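Local coordinates for PUM-HD domain-containing protein (PDB 7CGH), which binds RNA through its Pumilio-repeat domain, here holding an RNA strand, and probably recognises the 3' untranslated regions of mRNAs, at residues Asp32-Leu37 and Phe67-Ser72; Arg121-Ala126 and Asn156-Lys161; Val198-Glu203 and Val234-Glu239. All coordinates share one frame; numbering follows the deposited sequence.

In the fold
All three contacts join neighbouring elements of the PUM-HD domain, an all-helical solenoid of Pumilio repeats. Interaction 1 lies toward the N-terminal end, about 36 Å between its centre and that of the chain, partly buried and about 13 Å at the nearest atoms from the RNA; there a carboxylate meets a loop backbone. Interactions 2 and 3 sit mid-chain on the RNA-binding surface, where each pairs near-parallel helices of two successive repeats and a glutamine reads an adenine. Interaction 2 is buried, its histidine and arginine stacking on bases; interaction 3 is partly buried, with a histidine packed between side chains of the protein instead. Gln160 of interaction 2 probably hydrogen-bonds Arg200 of interaction 3.

Interaction 1: Asp32-Leu37 and Phe67-Ser72; sequences DIRGAL and FDEVVS
Near the N-terminal end of the Pumilio-repeat solenoid, the loop leading into helix 37-41 rests on the last turn of helix 60-72, with Glu69 and Leu37 in the middle of the contact. Glu69 extends beyond CG and brings its carboxylate to the loop backbone. Glu69 OE1 accepts a weak hydrogen bond from Leu37 N (3.3 Å, N-H...O angle 155°), in the first turn of helix 37-41, just after the N-cap residue Ala36. Glu69 OE1 also lies 3.3 Å from Gly35 C, while OE2 comes up to the carbonyl of Arg34. The aliphatic part of Arg34 flanks the carboxylate, its CG 3.8 Å from Glu69 OE2. On the apolar side of the contact Leu37 turns CG anti to its own N (chi1 -179°), which sends the branch past Glu69 in the opposite direction. Leu37 CB packs 3.8 Å from Glu69 CB, and Leu37 CD1 meets Val70 CG2 at 3.8 Å. Ile50 of helix 44-56 and Ile66 also touch Leu37, whereas Arg34 lies on the exposed side. The carboxylate offers a weak acceptor to the first-turn N-H of Leu37, which would have no carbonyl partner within the helix, and, if ionised, would probably be favoured by the helix N-terminus.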
loop_
_atom_site.group_PDB
_atom_site.type_symbol
_atom_site.label_atom_id
_atom_site.label_comp_id
_atom_site.label_asym_id
_atom_site.label_seq_id
_atom_site.Cartn_x
_atom_site.Cartn_y
_atom_site.Cartn_z
ATOM N N ASP A 32 21.821 19.961 -29.547
ATOM C CA ASP A 32 23.264 19.781 -29.699
ATOM C C ASP A 32 23.746 18.423 -29.208
ATOM O O ASP A 32 24.958 18.187 -29.167
ATOM C CB ASP A 32 24.035 20.856 -28.939
ATOM C CG ASP A 32 23.694 22.257 -29.388
ATOM O OD1 ASP A 32 23.450 22.475 -30.597
ATOM O OD2 ASP A 32 23.676 23.150 -28.518
ATOM N N ILE A 33 22.829 17.551 -28.800
ATOM C CA ILE A 33 23.135 16.239 -28.258
ATOM C C ILE A 33 22.773 15.138 -29.235
ATOM O O ILE A 33 23.021 13.957 -28.951
ATOM C CB ILE A 33 22.418 16.052 -26.901
ATOM C CG1 ILE A 33 22.945 17.076 -25.904
ATOM C CG2 ILE A 33 22.640 14.698 -26.257
ATOM C CD1 ILE A 33 24.433 17.049 -25.796
ATOM N N ARG A 34 22.271 15.493 -30.421
ATOM C CA ARG A 34 21.415 14.581 -31.170
ATOM C C ARG A 34 22.132 13.338 -31.701
ATOM O O ARG A 34 21.511 12.573 -32.446
ATOM C CB ARG A 34 20.720 15.318 -32.320
ATOM C CG ARG A 34 19.303 14.771 -32.594
ATOM C CD ARG A 34 18.760 15.091 -33.999
ATOM N NE ARG A 34 17.785 16.188 -34.012
ATOM C CZ ARG A 34 16.994 16.480 -35.047
ATOM N NH1 ARG A 34 17.047 15.748 -36.155
ATOM N NH2 ARG A 34 16.144 17.501 -34.977
ATOM N N GLY A 35 23.380 13.076 -31.345
ATOM C CA GLY A 35 23.933 11.773 -31.671
ATOM C C GLY A 35 24.484 11.059 -30.455
ATOM O O GLY A 35 24.943 9.918 -30.524
ATOM N N ALA A 36 24.426 11.737 -29.319
ATOM C CA ALA A 36 25.053 11.278 -28.094
ATOM C C ALA A 36 24.027 11.084 -26.976
ATOM O O ALA A 36 24.390 11.106 -25.793
ATOM C CB ALA A 36 26.143 12.273 -27.689
ATOM N N LEU A 37 22.749 10.890 -27.331
ATOM C CA LEU A 37 21.701 10.760 -26.328
ATOM C C LEU A 37 21.962 9.579 -25.403
ATOM O O LEU A 37 21.770 9.681 -24.181
ATOM C CB LEU A 37 20.330 10.627 -27.002
ATOM C CG LEU A 37 19.057 10.509 -26.126
ATOM C CD1 LEU A 37 18.734 9.083 -25.733
ATOM C CD2 LEU A 37 19.133 11.379 -24.896
ATOM N N PHE A 67 13.882 13.052 -28.915
ATOM C CA PHE A 67 12.852 12.073 -28.575
ATOM C C PHE A 67 12.977 10.832 -29.442
ATOM O O PHE A 67 12.841 9.701 -28.952
ATOM C CB PHE A 67 11.460 12.694 -28.720
ATOM C CG PHE A 67 10.319 11.772 -28.317
ATOM C CD1 PHE A 67 10.299 11.164 -27.063
ATOM C CD2 PHE A 67 9.249 11.548 -29.181
ATOM C CE1 PHE A 67 9.243 10.325 -26.686
ATOM C CE2 PHE A 67 8.187 10.725 -28.811
ATOM C CZ PHE A 67 8.184 10.106 -27.557
ATOM N N ASP A 68 13.253 11.027 -30.732
ATOM C CA ASP A 68 13.472 9.899 -31.632
ATOM C C ASP A 68 14.598 9.014 -31.130
ATOM O O ASP A 68 14.550 7.784 -31.276
ATOM C CB ASP A 68 13.783 10.414 -33.037
ATOM C CG ASP A 68 14.694 11.645 -33.016
ATOM O OD1 ASP A 68 15.516 11.823 -33.948
ATOM O OD2 ASP A 68 14.585 12.444 -32.052
ATOM N N GLU A 69 15.625 9.625 -30.537
ATOM C CA GLU A 69 16.730 8.849 -30.000
ATOM C C GLU A 69 16.366 8.196 -28.676
ATOM O O GLU A 69 16.849 7.098 -28.381
ATOM C CB GLU A 69 17.959 9.736 -29.826
ATOM C CG GLU A 69 19.135 9.313 -30.646
ATOM C CD GLU A 69 20.240 10.321 -30.567
ATOM O OE1 GLU A 69 21.382 9.939 -30.209
ATOM O OE2 GLU A 69 19.945 11.505 -30.845
ATOM N N VAL A 70 15.540 8.855 -27.863
ATOM C CA VAL A 70 15.029 8.212 -26.656
ATOM C C VAL A 70 14.207 6.982 -27.023
ATOM O O VAL A 70 14.361 5.918 -26.415
ATOM C CB VAL A 70 14.217 9.213 -25.811
ATOM C CG1 VAL A 70 13.426 8.495 -24.733
ATOM C CG2 VAL A 70 15.137 10.270 -25.190
ATOM N N VAL A 71 13.338 7.093 -28.037
ATOM C CA VAL A 71 12.559 5.931 -28.473
ATOM C C VAL A 71 13.482 4.807 -28.940
ATOM O O VAL A 71 13.308 3.639 -28.565
ATOM C CB VAL A 71 11.569 6.324 -29.582
ATOM C CG1 VAL A 71 10.992 5.072 -30.211
ATOM C CG2 VAL A 71 10.477 7.223 -29.032
ATOM N N SER A 72 14.479 5.142 -29.764
ATOM C CA SER A 72 15.312 4.105 -30.373
ATOM C C SER A 72 16.127 3.347 -29.340
ATOM O O SER A 72 16.433 2.170 -29.536
ATOM C CB SER A 72 16.263 4.729 -31.397
ATOM O OG SER A 72 15.593 4.930 -32.621
#

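Interaction 2: Arg121-Ala126 and Asn156-Lys161; sequences RVLQKA and NHVVQK. With nucleotides of chain B.
Gln124 and His157 meet on the RNA-binding surface of the Pumilio-repeat solenoid, where helices 119-129 and 155-165 of successive repeats run side by side, their segment axes nearly parallel. The hydrogen bonds to the base come from Gln124, whose amide reads the Watson-Crick edge of A6 of chain B: OE1 accepts from N6 of A6 at 2.8 Å, and NE2 donates to N1 of A6 at 2.9 Å, both bonds nearly straight. A weak bond from NE2 to Cys120 O helps to fix which way round the amide sits. Stacking involves His157 and Arg121. With CG anti to its carbonyl carbon (chi1 -56°), His157 lays a ring face on A6, offset toward the ring's rim, its ND1 3.1 Å from C6 of A6. The Arg121 chain, bent at chi2 and chi3, slips its guanidinium between the bases: N1 of A6 lies over one face and C5 of U7 of chain B over the other. An alanine in place of Arg121 would remove this flat spacer and is likely to leave the facing sides of A6 and U7 without their stacking partner. Apolar and aliphatic packing lies deeper, where Val158 CG2 meets Leu123 CB and the Gln124 chain passes over Val158. Lys161 folds along Gln124 while its NZ forms a salt bridge with Glu128, and Lys161 CE rests 3.5 Å from Gln124 O. On the side of His157 nearest Gln124, CB lies 3.4 Å from Gln124 NE2, the amide and imidazole planes being 11° apart.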
loop_
_atom_site.group_PDB
_atom_site.type_symbol
_atom_site.label_atom_id
_atom_site.label_comp_id
_atom_site.label_asym_id
_atom_site.label_seq_id
_atom_site.Cartn_x
_atom_site.Cartn_y
_atom_site.Cartn_z
ATOM N N ARG A 121 9.709 2.066 -12.489
ATOM C CA ARG A 121 9.272 3.454 -12.307
ATOM C C ARG A 121 8.840 4.091 -13.625
ATOM O O ARG A 121 8.011 5.004 -13.624
ATOM C CB ARG A 121 10.367 4.341 -11.705
ATOM C CG ARG A 121 11.330 3.762 -10.691
ATOM C CD ARG A 121 10.691 3.177 -9.461
ATOM N NE ARG A 121 10.007 4.109 -8.592
ATOM C CZ ARG A 121 10.312 4.347 -7.314
ATOM N NH1 ARG A 121 9.553 5.182 -6.614
ATOM N NH2 ARG A 121 11.361 3.773 -6.730
ATOM N N VAL A 122 9.439 3.675 -14.741
ATOM C CA VAL A 122 8.952 4.077 -16.055
ATOM C C VAL A 122 7.531 3.568 -16.274
ATOM O O VAL A 122 6.673 4.292 -16.797
ATOM C CB VAL A 122 9.887 3.557 -17.161
ATOM C CG1 VAL A 122 9.449 4.086 -18.507
ATOM C CG2 VAL A 122 11.375 3.880 -16.855
ATOM N N LEU A 123 7.267 2.308 -15.910
ATOM C CA LEU A 123 5.921 1.761 -16.081
ATOM C C LEU A 123 4.919 2.494 -15.196
ATOM O O LEU A 123 3.788 2.750 -15.614
ATOM C CB LEU A 123 5.893 0.263 -15.768
ATOM C CG LEU A 123 6.770 -0.673 -16.605
ATOM C CD1 LEU A 123 6.315 -2.121 -16.447
ATOM C CD2 LEU A 123 6.798 -0.282 -18.062
ATOM N N GLN A 124 5.313 2.827 -13.961
ATOM C CA GLN A 124 4.411 3.563 -13.086
ATOM C C GLN A 124 4.160 4.955 -13.640
ATOM O O GLN A 124 3.011 5.401 -13.728
ATOM C CB GLN A 124 4.977 3.622 -11.655
ATOM C CG GLN A 124 5.047 2.254 -10.938
ATOM C CD GLN A 124 5.834 2.289 -9.643
ATOM O OE1 GLN A 124 5.462 2.973 -8.689
ATOM N NE2 GLN A 124 6.942 1.549 -9.604
ATOM N N LYS A 125 5.221 5.645 -14.055
ATOM C CA LYS A 125 5.034 6.986 -14.599
ATOM C C LYS A 125 4.133 6.949 -15.824
ATOM O O LYS A 125 3.271 7.812 -15.992
ATOM C CB LYS A 125 6.399 7.617 -14.908
ATOM C CG LYS A 125 6.410 8.797 -15.873
ATOM C CD LYS A 125 5.856 10.076 -15.290
ATOM C CE LYS A 125 6.607 10.502 -14.057
ATOM N NZ LYS A 125 6.479 11.985 -13.852
ATOM N N ALA A 126 4.285 5.929 -16.667
ATOM C CA ALA A 126 3.423 5.809 -17.839
ATOM C C ALA A 126 1.960 5.694 -17.432
ATOM O O ALA A 126 1.106 6.430 -17.930
ATOM C CB ALA A 126 3.838 4.610 -18.684
ATOM N N ASN A 156 5.037 -5.159 -7.393
ATOM C CA ASN A 156 3.817 -4.797 -6.666
ATOM C C ASN A 156 3.460 -3.325 -6.864
ATOM O O ASN A 156 2.278 -2.986 -6.990
ATOM C CB ASN A 156 3.944 -5.133 -5.179
ATOM C CG ASN A 156 4.706 -4.088 -4.403
ATOM O OD1 ASN A 156 4.117 -3.130 -3.901
ATOM N ND2 ASN A 156 6.030 -4.258 -4.303
ATOM N N HIS A 157 4.467 -2.445 -6.954
ATOM C CA HIS A 157 4.199 -1.014 -7.148
ATOM C C HIS A 157 3.555 -0.741 -8.502
ATOM O O HIS A 157 2.747 0.177 -8.617
ATOM C CB HIS A 157 5.485 -0.175 -7.002
ATOM C CG HIS A 157 6.191 -0.371 -5.699
ATOM N ND1 HIS A 157 5.861 0.329 -4.558
ATOM C CD2 HIS A 157 7.192 -1.213 -5.347
ATOM C CE1 HIS A 157 6.637 -0.065 -3.563
ATOM N NE2 HIS A 157 7.458 -0.997 -4.018
ATOM N N VAL A 158 3.870 -1.537 -9.522
ATOM C CA VAL A 158 3.198 -1.396 -10.816
ATOM C C VAL A 158 1.745 -1.828 -10.703
ATOM O O VAL A 158 0.845 -1.175 -11.238
ATOM C CB VAL A 158 3.938 -2.210 -11.895
ATOM C CG1 VAL A 158 3.212 -2.112 -13.233
ATOM C CG2 VAL A 158 5.406 -1.760 -11.995
ATOM N N VAL A 159 1.490 -2.931 -9.993
ATOM C CA VAL A 159 0.115 -3.383 -9.812
ATOM C C VAL A 159 -0.661 -2.410 -8.933
ATOM O O VAL A 159 -1.829 -2.115 -9.204
ATOM C CB VAL A 159 0.089 -4.798 -9.221
ATOM C CG1 VAL A 159 -1.309 -5.169 -8.930
ATOM C CG2 VAL A 159 0.781 -5.804 -10.168
ATOM N N GLN A 160 -0.046 -1.929 -7.842
ATOM C CA GLN A 160 -0.696 -0.886 -7.056
ATOM C C GLN A 160 -1.033 0.314 -7.937
ATOM O O GLN A 160 -2.131 0.870 -7.858
ATOM C CB GLN A 160 0.202 -0.439 -5.898
ATOM C CG GLN A 160 0.474 -1.433 -4.781
ATOM C CD GLN A 160 1.159 -0.753 -3.596
ATOM O OE1 GLN A 160 0.560 0.082 -2.928
ATOM N NE2 GLN A 160 2.426 -1.077 -3.361
ATOM N N LYS A 161 -0.091 0.720 -8.789
ATOM C CA LYS A 161 -0.316 1.873 -9.653
ATOM C C LYS A 161 -1.469 1.622 -10.603
ATOM O O LYS A 161 -2.226 2.546 -10.922
ATOM C CB LYS A 161 0.951 2.206 -10.442
ATOM C CG LYS A 161 0.842 3.488 -11.246
ATOM C CD LYS A 161 0.598 4.663 -10.317
ATOM C CE LYS A 161 1.630 5.759 -10.506
ATOM N NZ LYS A 161 1.286 6.979 -9.716
ATOM P P A B 6 8.913 2.956 1.406
ATOM O OP1 A B 6 9.410 3.344 2.756
ATOM O OP2 A B 6 7.956 3.879 0.763
ATOM O "O5'" A B 6 10.177 2.742 0.455
ATOM C "C5'" A B 6 10.982 1.578 0.581
ATOM C "C4'" A B 6 11.750 1.292 -0.679
ATOM O "O4'" A B 6 10.956 0.478 -1.587
ATOM C "C3'" A B 6 12.132 2.506 -1.515
ATOM O "O3'" A B 6 13.264 3.176 -1.019
ATOM C "C2'" A B 6 12.324 1.898 -2.897
ATOM O "O2'" A B 6 13.553 1.190 -2.970
ATOM C "C1'" A B 6 11.174 0.891 -2.919
ATOM N N9 A B 6 9.946 1.555 -3.388
ATOM C C8 A B 6 9.050 2.345 -2.695
ATOM N N7 A B 6 8.077 2.829 -3.446
ATOM C C5 A B 6 8.349 2.327 -4.703
ATOM C C6 A B 6 7.695 2.442 -5.942
ATOM N N6 A B 6 6.571 3.137 -6.147
ATOM N N1 A B 6 8.259 1.808 -6.997
ATOM C C2 A B 6 9.386 1.112 -6.810
ATOM N N3 A B 6 10.089 0.922 -5.698
ATOM C C4 A B 6 9.509 1.560 -4.680
ATOM P P U B 7 13.682 4.607 -1.605
ATOM O OP1 U B 7 14.787 5.040 -0.714
ATOM O OP2 U B 7 12.539 5.515 -1.808
ATOM O "O5'" U B 7 14.248 4.261 -3.058
ATOM C "C5'" U B 7 14.457 5.288 -4.006
ATOM C "C4'" U B 7 15.468 4.879 -5.037
ATOM O "O4'" U B 7 14.771 4.310 -6.165
ATOM C "C3'" U B 7 16.283 6.011 -5.628
ATOM O "O3'" U B 7 17.430 6.285 -4.847
ATOM C "C2'" U B 7 16.628 5.490 -7.009
ATOM O "O2'" U B 7 17.689 4.550 -6.906
ATOM C "C1'" U B 7 15.373 4.719 -7.363
ATOM N N1 U B 7 14.378 5.501 -8.137
ATOM C C2 U B 7 14.563 5.535 -9.483
ATOM O O2 U B 7 15.519 4.998 -9.989
ATOM N N3 U B 7 13.617 6.207 -10.195
ATOM C C4 U B 7 12.506 6.852 -9.698
ATOM O O4 U B 7 11.747 7.437 -10.481
ATOM C C5 U B 7 12.365 6.774 -8.283
ATOM C C6 U B 7 13.280 6.099 -7.571
#

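Interaction 3: Val198-Glu203 and Val234-Glu239; sequences VQRCLE and VQHVIE. With nucleotides of chain B.
His236 is the tightly packed knob of this contact, set into a hole formed by Gln199, Arg200, Leu202 and Glu203. Gln199 CG lies over the centre of one face of the His236 ring in a CH-pi contact, 3.7 Å from the centroid, with the amide plane steeply inclined to the ring (67°). Glu203 OE2 comes at the ring's edge, in its plane, 3.0 Å from His236 CE1. Deeper, Leu202 CD1 lies 3.7 Å from His236 CB and touches Val237 CG2, and Ile214 of helix 207-219 joins both hydrophobic side chains. Helices 194-204 and 230-240 belong to successive Pumilio repeats, and their nearly parallel segments turn base-reading glutamines toward the RNA. Gln199 is extended beyond CG; its OE1 accepts from N6 and its NE2 donates to N1 of A4 of chain B (2.9 Å), while Cys195 O also accepts from NE2. The looser, more exposed side lies at the rim of the His236 pocket, where Arg200 grips Glu203 side-on in a salt bridge, NE to OE1 (2.8 Å, 178°) and NH1 to OE2 (3.0 Å), while its NH2 reaches back to Gln160. Farther out, Gln235 NE2 donates to O4 of U3 of chain B at 2.9 Å.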
loop_
_atom_site.group_PDB
_atom_site.type_symbol
_atom_site.label_atom_id
_atom_site.label_comp_id
_atom_site.label_asym_id
_atom_site.label_seq_id
_atom_site.Cartn_x
_atom_site.Cartn_y
_atom_site.Cartn_z
ATOM N N VAL A 198 -3.512 -6.235 -2.161
ATOM C CA VAL A 198 -4.820 -6.503 -1.563
ATOM C C VAL A 198 -5.410 -5.218 -1.004
ATOM O O VAL A 198 -6.584 -4.904 -1.236
ATOM C CB VAL A 198 -4.710 -7.593 -0.474
ATOM C CG1 VAL A 198 -6.060 -7.833 0.200
ATOM C CG2 VAL A 198 -4.178 -8.905 -1.052
ATOM N N GLN A 199 -4.598 -4.431 -0.295
ATOM C CA GLN A 199 -5.123 -3.205 0.302
ATOM C C GLN A 199 -5.559 -2.209 -0.765
ATOM O O GLN A 199 -6.624 -1.596 -0.645
ATOM C CB GLN A 199 -4.089 -2.573 1.229
ATOM C CG GLN A 199 -3.816 -3.338 2.507
ATOM C CD GLN A 199 -2.586 -2.807 3.234
ATOM O OE1 GLN A 199 -2.597 -1.698 3.763
ATOM N NE2 GLN A 199 -1.510 -3.592 3.241
ATOM N N ARG A 200 -4.758 -2.017 -1.809
ATOM C CA ARG A 200 -5.194 -1.105 -2.865
ATOM C C ARG A 200 -6.497 -1.593 -3.454
ATOM O O ARG A 200 -7.378 -0.790 -3.791
ATOM C CB ARG A 200 -4.151 -0.969 -3.984
ATOM C CG ARG A 200 -2.822 -0.352 -3.621
ATOM C CD ARG A 200 -2.900 1.099 -3.157
ATOM N NE ARG A 200 -3.251 1.206 -1.744
ATOM C CZ ARG A 200 -2.462 0.847 -0.727
ATOM N NH1 ARG A 200 -2.901 0.979 0.520
ATOM N NH2 ARG A 200 -1.245 0.329 -0.947
ATOM N N CYS A 201 -6.646 -2.920 -3.566
ATOM C CA CYS A 201 -7.856 -3.448 -4.178
ATOM C C CYS A 201 -9.087 -3.134 -3.325
ATOM O O CYS A 201 -10.128 -2.736 -3.859
ATOM C CB CYS A 201 -7.699 -4.950 -4.420
ATOM S SG CYS A 201 -9.257 -5.750 -4.874
ATOM N N LEU A 202 -8.972 -3.272 -1.994
ATOM C CA LEU A 202 -10.076 -2.939 -1.094
ATOM C C LEU A 202 -10.400 -1.460 -1.115
ATOM O O LEU A 202 -11.528 -1.081 -0.769
ATOM C CB LEU A 202 -9.745 -3.345 0.350
ATOM C CG LEU A 202 -9.435 -4.812 0.607
ATOM C CD1 LEU A 202 -8.838 -4.986 1.983
ATOM C CD2 LEU A 202 -10.709 -5.584 0.472
ATOM N N GLU A 203 -9.421 -0.620 -1.487
ATOM C CA GLU A 203 -9.608 0.825 -1.496
ATOM C C GLU A 203 -10.303 1.311 -2.753
ATOM O O GLU A 203 -11.089 2.257 -2.683
ATOM C CB GLU A 203 -8.270 1.544 -1.376
ATOM C CG GLU A 203 -7.737 1.585 0.013
ATOM C CD GLU A 203 -6.282 1.951 0.014
ATOM O OE1 GLU A 203 -5.780 2.311 -1.076
ATOM O OE2 GLU A 203 -5.659 1.889 1.094
ATOM N N VAL A 234 -6.727 -6.973 7.121
ATOM C CA VAL A 234 -7.939 -7.038 7.926
ATOM C C VAL A 234 -8.380 -5.640 8.349
ATOM O O VAL A 234 -9.579 -5.326 8.365
ATOM C CB VAL A 234 -7.693 -7.949 9.134
ATOM C CG1 VAL A 234 -8.746 -7.727 10.176
ATOM C CG2 VAL A 234 -7.657 -9.390 8.677
ATOM N N GLN A 235 -7.422 -4.778 8.697
ATOM C CA GLN A 235 -7.791 -3.425 9.089
ATOM C C GLN A 235 -8.419 -2.670 7.923
ATOM O O GLN A 235 -9.330 -1.852 8.123
ATOM C CB GLN A 235 -6.574 -2.680 9.639
ATOM C CG GLN A 235 -6.158 -3.163 11.009
ATOM C CD GLN A 235 -5.048 -2.344 11.613
ATOM O OE1 GLN A 235 -5.290 -1.256 12.117
ATOM N NE2 GLN A 235 -3.820 -2.865 11.575
ATOM N N HIS A 236 -7.963 -2.941 6.706
ATOM C CA HIS A 236 -8.534 -2.275 5.543
ATOM C C HIS A 236 -9.928 -2.800 5.227
ATOM O O HIS A 236 -10.758 -2.057 4.685
ATOM C CB HIS A 236 -7.597 -2.432 4.346
ATOM C CG HIS A 236 -6.485 -1.426 4.327
ATOM N ND1 HIS A 236 -6.368 -0.461 3.345
ATOM C CD2 HIS A 236 -5.447 -1.227 5.178
ATOM C CE1 HIS A 236 -5.306 0.286 3.596
ATOM N NE2 HIS A 236 -4.735 -0.155 4.706
ATOM N N VAL A 237 -10.209 -4.063 5.570
ATOM C CA VAL A 237 -11.575 -4.568 5.450
ATOM C C VAL A 237 -12.485 -3.828 6.415
ATOM O O VAL A 237 -13.584 -3.390 6.049
ATOM C CB VAL A 237 -11.626 -6.085 5.698
ATOM C CG1 VAL A 237 -13.067 -6.557 5.745
ATOM C CG2 VAL A 237 -10.862 -6.825 4.634
ATOM N N ILE A 238 -12.042 -3.677 7.667
ATOM C CA ILE A 238 -12.845 -2.944 8.637
ATOM C C ILE A 238 -13.172 -1.552 8.103
ATOM O O ILE A 238 -14.306 -1.077 8.219
ATOM C CB ILE A 238 -12.130 -2.875 10.001
ATOM C CG1 ILE A 238 -12.135 -4.237 10.706
ATOM C CG2 ILE A 238 -12.804 -1.842 10.884
ATOM C CD1 ILE A 238 -11.047 -4.360 11.732
ATOM N N GLU A 239 -12.204 -0.885 7.496
ATOM C CA GLU A 239 -12.503 0.460 7.028
ATOM C C GLU A 239 -13.248 0.458 5.692
ATOM O O GLU A 239 -14.187 1.239 5.512
ATOM C CB GLU A 239 -11.225 1.289 6.924
ATOM C CG GLU A 239 -11.470 2.629 6.241
ATOM C CD GLU A 239 -10.410 3.670 6.555
ATOM O OE1 GLU A 239 -9.526 3.392 7.406
ATOM O OE2 GLU A 239 -10.474 4.763 5.933
ATOM P P A B 4 7.309 -1.191 12.380
ATOM O OP1 A B 4 8.759 -1.468 12.231
ATOM O OP2 A B 4 6.857 0.182 12.740
ATOM O "O5'" A B 4 6.577 -1.552 11.018
ATOM C "C5'" A B 4 6.855 -0.857 9.823
ATOM C "C4'" A B 4 6.801 -1.802 8.657
ATOM O "O4'" A B 4 5.516 -2.474 8.624
ATOM C "C3'" A B 4 6.924 -1.147 7.302
ATOM O "O3'" A B 4 8.283 -0.915 6.963
ATOM C "C2'" A B 4 6.207 -2.132 6.385
ATOM O "O2'" A B 4 7.061 -3.223 6.084
ATOM C "C1'" A B 4 5.088 -2.639 7.297
ATOM N N9 A B 4 3.798 -1.919 7.149
ATOM C C8 A B 4 3.271 -0.931 7.951
ATOM N N7 A B 4 2.074 -0.507 7.577
ATOM C C5 A B 4 1.763 -1.276 6.462
ATOM C C6 A B 4 0.643 -1.354 5.572
ATOM N N6 A B 4 -0.471 -0.633 5.595
ATOM N N1 A B 4 0.694 -2.249 4.572
ATOM C C2 A B 4 1.783 -3.012 4.446
ATOM N N3 A B 4 2.884 -3.035 5.204
ATOM C C4 A B 4 2.826 -2.140 6.200
ATOM P P U B 3 7.043 -3.270 18.172
ATOM O OP1 U B 3 7.893 -4.211 17.398
ATOM O OP2 U B 3 7.378 -1.859 18.439
ATOM O "O5'" U B 3 5.666 -3.208 17.397
ATOM C "C5'" U B 3 5.513 -2.350 16.287
ATOM C "C4'" U B 3 5.232 -3.148 15.052
ATOM O "O4'" U B 3 3.867 -3.620 15.053
ATOM C "C3'" U B 3 5.378 -2.403 13.747
ATOM O "O3'" U B 3 6.751 -2.335 13.369
ATOM C "C2'" U B 3 4.501 -3.217 12.792
ATOM O "O2'" U B 3 5.232 -4.279 12.211
ATOM C "C1'" U B 3 3.432 -3.807 13.735
ATOM N N1 U B 3 2.108 -3.172 13.577
ATOM C C2 U B 3 1.184 -3.856 12.804
ATOM O O2 U B 3 1.421 -4.931 12.288
ATOM N N3 U B 3 -0.041 -3.270 12.669
ATOM C C4 U B 3 -0.416 -2.072 13.214
ATOM O O4 U B 3 -1.550 -1.685 12.982
ATOM C C5 U B 3 0.589 -1.403 14.007
ATOM C C6 U B 3 1.799 -1.966 14.165
#